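Local coordinates for protein putative tautomerase (Streptomyces achromogenes, PDB 3RY0) that is a putative tautomerase, a small protein of the MIF-clan tautomerase family that assembles from six copies of one short chain, at residues A[1-13]-A[37-50]. Sequence-based numbering, arbitrary orientation.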
loop_
_atom_site.group_PDB
_atom_site.type_symbol
_atom_site.label_atom_id
_atom_site.label_comp_id
_atom_site.label_asym_id
_atom_site.label_seq_id
_atom_site.Cartn_x
_atom_site.Cartn_y
_atom_site.Cartn_z
ATOM N N PRO A 1 13.012 -2.601 8.193
ATOM C CA PRO A 1 11.708 -1.889 7.933
ATOM C C PRO A 1 11.580 -1.497 6.473
ATOM O O PRO A 1 12.579 -1.403 5.726
ATOM C CB PRO A 1 11.769 -0.686 8.838
ATOM C CG PRO A 1 13.017 -0.779 9.649
ATOM C CD PRO A 1 13.854 -1.892 9.179
ATOM N N LEU A 2 10.351 -1.197 6.018
ATOM C CA LEU A 2 10.028 -0.802 4.686
ATOM C C LEU A 2 9.468 0.592 4.677
ATOM O O LEU A 2 8.476 0.863 5.395
ATOM C CB LEU A 2 8.943 -1.787 3.961
ATOM C CG LEU A 2 8.587 -1.251 2.526
ATOM C CD1 LEU A 2 9.754 -1.292 1.559
ATOM C CD2 LEU A 2 7.350 -1.865 1.707
ATOM N N ILE A 3 10.044 1.447 3.898
ATOM C CA ILE A 3 9.577 2.834 3.791
ATOM C C ILE A 3 9.049 3.074 2.375
ATOM O O ILE A 3 9.831 2.952 1.398
ATOM C CB ILE A 3 10.728 3.834 4.096
ATOM C CG1 ILE A 3 11.207 3.630 5.495
ATOM C CG2 ILE A 3 10.236 5.295 3.909
ATOM C CD1 ILE A 3 12.557 4.421 5.810
ATOM N N ARG A 4 7.765 3.357 2.205
ATOM C CA ARG A 4 7.194 3.573 0.866
ATOM C C ARG A 4 6.866 5.038 0.797
ATOM O O ARG A 4 6.036 5.517 1.587
ATOM C CB ARG A 4 5.925 2.762 0.650
ATOM C CG ARG A 4 5.532 2.702 -0.803
ATOM C CD ARG A 4 4.453 1.535 -1.102
ATOM N NE ARG A 4 4.891 0.838 -2.343
ATOM C CZ ARG A 4 5.256 -0.447 -2.540
ATOM N NH1 ARG A 4 5.605 -0.713 -3.772
ATOM N NH2 ARG A 4 5.190 -1.549 -1.659
ATOM N N VAL A 5 7.428 5.733 -0.186
ATOM C CA VAL A 5 7.204 7.162 -0.313
ATOM C C VAL A 5 6.340 7.391 -1.545
ATOM O O VAL A 5 6.628 6.818 -2.635
ATOM C CB VAL A 5 8.529 7.892 -0.535
ATOM C CG1 VAL A 5 8.383 9.427 -0.695
ATOM C CG2 VAL A 5 9.499 7.529 0.523
ATOM N N THR A 6 5.332 8.255 -1.417
ATOM C CA THR A 6 4.569 8.643 -2.601
ATOM C C THR A 6 4.817 10.160 -2.847
ATOM O O THR A 6 4.530 10.954 -1.960
ATOM C CB THR A 6 3.076 8.403 -2.299
ATOM O OG1 THR A 6 2.849 7.034 -1.927
ATOM C CG2 THR A 6 2.217 8.671 -3.581
ATOM N N LEU A 7 5.324 10.447 -4.022
ATOM C CA LEU A 7 5.703 11.817 -4.408
ATOM C C LEU A 7 5.053 12.197 -5.641
ATOM O O LEU A 7 4.842 11.352 -6.462
ATOM C CB LEU A 7 7.210 11.904 -4.799
ATOM C CG LEU A 7 8.266 11.518 -3.790
ATOM C CD1 LEU A 7 9.671 11.836 -4.363
ATOM C CD2 LEU A 7 8.016 12.337 -2.458
ATOM N N LEU A 8 4.802 13.482 -5.891
ATOM C CA LEU A 8 4.453 13.918 -7.265
ATOM C C LEU A 8 5.585 13.738 -8.202
ATOM O O LEU A 8 6.787 13.991 -7.803
ATOM C CB LEU A 8 4.106 15.383 -7.297
ATOM C CG LEU A 8 2.780 15.737 -6.733
ATOM C CD1 LEU A 8 2.708 17.299 -6.449
ATOM C CD2 LEU A 8 1.636 15.387 -7.719
ATOM N N GLU A 9 5.267 13.421 -9.451
ATOM C CA GLU A 9 6.210 13.473 -10.559
ATOM C C GLU A 9 6.937 14.814 -10.614
ATOM O O GLU A 9 6.443 15.853 -10.238
ATOM C CB GLU A 9 5.501 13.175 -11.932
ATOM C CG GLU A 9 5.173 11.733 -12.161
ATOM C CD GLU A 9 4.459 11.444 -13.480
ATOM O OE1 GLU A 9 4.096 12.407 -14.211
ATOM O OE2 GLU A 9 4.216 10.281 -13.786
ATOM N N GLY A 10 8.151 14.680 -11.126
ATOM C CA GLY A 10 8.926 15.815 -11.534
ATOM C C GLY A 10 10.111 16.097 -10.627
ATOM O O GLY A 10 10.700 17.190 -10.768
ATOM N N ARG A 11 10.461 15.216 -9.671
ATOM C CA ARG A 11 11.652 15.519 -8.818
ATOM C C ARG A 11 12.847 15.113 -9.594
ATOM O O ARG A 11 12.801 14.194 -10.429
ATOM C CB ARG A 11 11.740 14.664 -7.555
ATOM C CG ARG A 11 10.904 15.003 -6.445
ATOM C CD ARG A 11 11.230 16.327 -6.026
ATOM N NE ARG A 11 10.180 16.871 -5.239
ATOM C CZ ARG A 11 10.306 17.966 -4.516
ATOM N NH1 ARG A 11 11.471 18.632 -4.519
ATOM N NH2 ARG A 11 9.266 18.430 -3.825
ATOM N N SER A 12 13.994 15.732 -9.320
ATOM C CA SER A 12 15.136 15.332 -10.064
ATOM C C SER A 12 15.668 13.989 -9.587
ATOM O O SER A 12 15.427 13.580 -8.393
ATOM C CB SER A 12 16.296 16.359 -9.890
ATOM O OG SER A 12 16.678 16.486 -8.509
ATOM N N PRO A 13 16.433 13.343 -10.431
ATOM C CA PRO A 13 17.086 12.112 -10.002
ATOM C C PRO A 13 17.969 12.345 -8.768
ATOM O O PRO A 13 18.076 11.498 -7.863
ATOM C CB PRO A 13 17.896 11.680 -11.212
ATOM C CG PRO A 13 17.116 12.234 -12.387
ATOM C CD PRO A 13 16.537 13.538 -11.907
ATOM N N ALA A 37 19.240 -3.179 6.540
ATOM C CA ALA A 37 17.919 -3.734 6.788
ATOM C C ALA A 37 16.799 -2.780 6.411
ATOM O O ALA A 37 15.595 -3.132 6.569
ATOM C CB ALA A 37 17.809 -4.060 8.304
ATOM N N VAL A 38 17.141 -1.545 5.980
ATOM C CA VAL A 38 16.089 -0.563 5.580
ATOM C C VAL A 38 15.957 -0.537 4.089
ATOM O O VAL A 38 16.934 -0.405 3.358
ATOM C CB VAL A 38 16.509 0.824 6.065
ATOM C CG1 VAL A 38 15.476 1.899 5.675
ATOM C CG2 VAL A 38 16.853 0.832 7.574
ATOM N N ARG A 39 14.683 -0.755 3.684
ATOM C CA ARG A 39 14.347 -0.637 2.266
ATOM C C ARG A 39 13.454 0.550 2.019
ATOM O O ARG A 39 12.532 0.803 2.838
ATOM C CB ARG A 39 13.654 -1.938 1.691
ATOM C CG ARG A 39 14.658 -3.042 1.595
ATOM C CD ARG A 39 13.971 -4.454 1.298
ATOM N NE ARG A 39 15.038 -5.367 0.963
ATOM C CZ ARG A 39 15.900 -5.832 1.833
ATOM N NH1 ARG A 39 15.667 -5.727 3.127
ATOM N NH2 ARG A 39 16.956 -6.539 1.384
ATOM N N VAL A 40 13.683 1.276 0.948
ATOM C CA VAL A 40 12.841 2.416 0.568
ATOM C C VAL A 40 12.393 2.203 -0.840
ATOM O O VAL A 40 13.225 1.931 -1.777
ATOM C CB VAL A 40 13.643 3.757 0.647
ATOM C CG1 VAL A 40 12.714 4.941 0.409
ATOM C CG2 VAL A 40 14.332 3.974 1.999
ATOM N N ILE A 41 11.088 2.369 -1.097
ATOM C CA ILE A 41 10.536 2.320 -2.431
ATOM C C ILE A 41 9.900 3.717 -2.705
ATOM O O ILE A 41 9.059 4.180 -1.880
ATOM C CB ILE A 41 9.389 1.269 -2.564
ATOM C CG1 ILE A 41 9.896 -0.098 -2.114
ATOM C CG2 ILE A 41 8.854 1.335 -4.065
ATOM C CD1 ILE A 41 10.755 -0.842 -3.092
ATOM N N VAL A 42 10.291 4.360 -3.771
ATOM C CA VAL A 42 9.790 5.706 -4.090
ATOM C C VAL A 42 8.852 5.560 -5.250
ATOM O O VAL A 42 9.286 5.117 -6.353
ATOM C CB VAL A 42 10.923 6.702 -4.403
ATOM C CG1 VAL A 42 10.338 8.095 -4.846
ATOM C CG2 VAL A 42 11.820 6.942 -3.229
ATOM N N GLU A 43 7.595 5.985 -5.074
ATOM C CA GLU A 43 6.597 5.898 -6.162
ATOM C C GLU A 43 6.291 7.365 -6.563
ATOM O O GLU A 43 6.270 8.268 -5.700
ATOM C CB GLU A 43 5.326 5.359 -5.539
ATOM C CG GLU A 43 5.461 3.993 -4.979
ATOM C CD GLU A 43 4.151 3.542 -4.333
ATOM O OE1 GLU A 43 3.380 4.410 -3.768
ATOM O OE2 GLU A 43 3.942 2.304 -4.397
ATOM N N GLU A 44 6.124 7.630 -7.860
ATOM C CA GLU A 44 5.865 8.978 -8.401
ATOM C C GLU A 44 4.454 8.889 -9.000
ATOM O O GLU A 44 4.069 7.931 -9.717
ATOM C CB GLU A 44 6.900 9.351 -9.464
ATOM C CG GLU A 44 8.241 9.557 -8.796
ATOM C CD GLU A 44 9.295 10.308 -9.649
ATOM O OE1 GLU A 44 8.934 10.911 -10.681
ATOM O OE2 GLU A 44 10.474 10.314 -9.237
ATOM N N THR A 45 3.647 9.888 -8.676
ATOM C CA THR A 45 2.289 9.972 -9.116
ATOM C C THR A 45 2.146 11.216 -10.028
ATOM O O THR A 45 2.571 12.314 -9.628
ATOM C CB THR A 45 1.346 10.148 -7.885
ATOM O OG1 THR A 45 1.562 8.986 -7.022
ATOM C CG2 THR A 45 -0.046 10.259 -8.306
ATOM N N PRO A 46 1.490 11.073 -11.199
ATOM C CA PRO A 46 1.292 12.272 -12.030
ATOM C C PRO A 46 0.282 13.177 -11.360
ATOM O O PRO A 46 -0.626 12.707 -10.616
ATOM C CB PRO A 46 0.713 11.733 -13.330
ATOM C CG PRO A 46 0.310 10.473 -13.145
ATOM C CD PRO A 46 1.011 9.832 -11.841
ATOM N N PRO A 47 0.365 14.499 -11.617
ATOM C CA PRO A 47 -0.495 15.416 -10.881
ATOM C C PRO A 47 -1.998 15.344 -11.211
ATOM O O PRO A 47 -2.796 15.841 -10.418
ATOM C CB PRO A 47 0.058 16.825 -11.234
ATOM C CG PRO A 47 0.723 16.572 -12.611
ATOM C CD PRO A 47 1.370 15.123 -12.434
ATOM N N GLU A 48 -2.339 14.668 -12.297
ATOM C CA GLU A 48 -3.743 14.449 -12.668
ATOM C C GLU A 48 -4.322 13.337 -11.857
ATOM O O GLU A 48 -5.541 13.153 -11.847
ATOM C CB GLU A 48 -3.867 14.067 -14.159
ATOM C CG GLU A 48 -3.456 15.137 -15.122
ATOM C CD GLU A 48 -1.988 15.345 -15.282
ATOM O OE1 GLU A 48 -1.178 14.412 -14.934
ATOM O OE2 GLU A 48 -1.681 16.487 -15.726
ATOM N N ARG A 49 -3.489 12.581 -11.110
ATOM C CA ARG A 49 -3.965 11.406 -10.379
ATOM C C ARG A 49 -3.793 11.568 -8.899
ATOM O O ARG A 49 -3.982 10.598 -8.108
ATOM C CB ARG A 49 -3.276 10.155 -10.885
ATOM C CG ARG A 49 -3.616 9.842 -12.306
ATOM C CD ARG A 49 -3.080 8.463 -12.708
ATOM N NE ARG A 49 -3.292 8.294 -14.148
ATOM C CZ ARG A 49 -2.469 7.629 -14.968
ATOM N NH1 ARG A 49 -1.331 7.101 -14.509
ATOM N NH2 ARG A 49 -2.758 7.559 -16.271
ATOM N N TRP A 50 -3.528 12.772 -8.408
ATOM C CA TRP A 50 -3.387 13.112 -6.989
ATOM C C TRP A 50 -4.393 14.138 -6.718
ATOM O O TRP A 50 -4.341 15.215 -7.380
ATOM C CB TRP A 50 -1.975 13.610 -6.738
ATOM C CG TRP A 50 -1.622 13.829 -5.302
ATOM C CD1 TRP A 50 -2.303 14.545 -4.322
ATOM C CD2 TRP A 50 -0.448 13.321 -4.638
ATOM N NE1 TRP A 50 -1.643 14.526 -3.116
ATOM C CE2 TRP A 50 -0.483 13.760 -3.295
ATOM C CE3 TRP A 50 0.693 12.622 -5.097
ATOM C CZ2 TRP A 50 0.532 13.450 -2.386
ATOM C CZ3 TRP A 50 1.657 12.300 -4.166
ATOM C CH2 TRP A 50 1.562 12.682 -2.841
HETATM O O HOH W 1 12.803 -4.610 4.688
#
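Arg4 and Glu43 lean together across two parallel strands, 2-8 and 39-45, and join in a salt bridge, Arg4 NE to Glu43 OE2 at 2.7 Å. Arg4 starts extended, with CG anti to the backbone N (chi1 -166°), then bends at chi3, which turns NE to the glutamate. The bond meets OE2 from above the carboxylate plane, and the two flat groups stand 49° apart. Ile41 CB lies over one guanidinium face, an apolar cover suited to a broad, flat cation. The other ends are held across subunits: Arg4 NH1 reaches Glu43 OE1 and Thr6 OG1 of the third subunit, while Thr6 and Glu43 receive Arg4 of the fourth.

On the other face of the sheet Ile3, Val5, Val40 and Val42, beta-branched and suited to extended backbone, form an apolar surface together with Leu7. Leu7 CD1 rests 3.8 Å from Val42 CG1, and Val5 CG2 lies 4.1 Å from Val40 CG1; helix 13-31 packs here through Leu23 on Val5 and Thr24 on Val40.

Near the strand ends, Leu8 CG lies over one face of the Trp50 ring, toward its rim, with Leu8 CD2 closest at 3.9 Å from CE3, while Thr6 O sits at the ring edge, 3.5 Å from CH2. Thr6 CG2 touches both Trp50 CZ3 and Thr45 OG1.

Eight backbone bonds, from Arg39 N to Pro1 O (3.0 Å) through Glu9 N to Thr45 O, tie the two strands in register. With helix 13-31 between them, the strands form the beta-alpha-beta unit of the tautomerase fold, their sheet extended by antiparallel strands of neighbouring subunits.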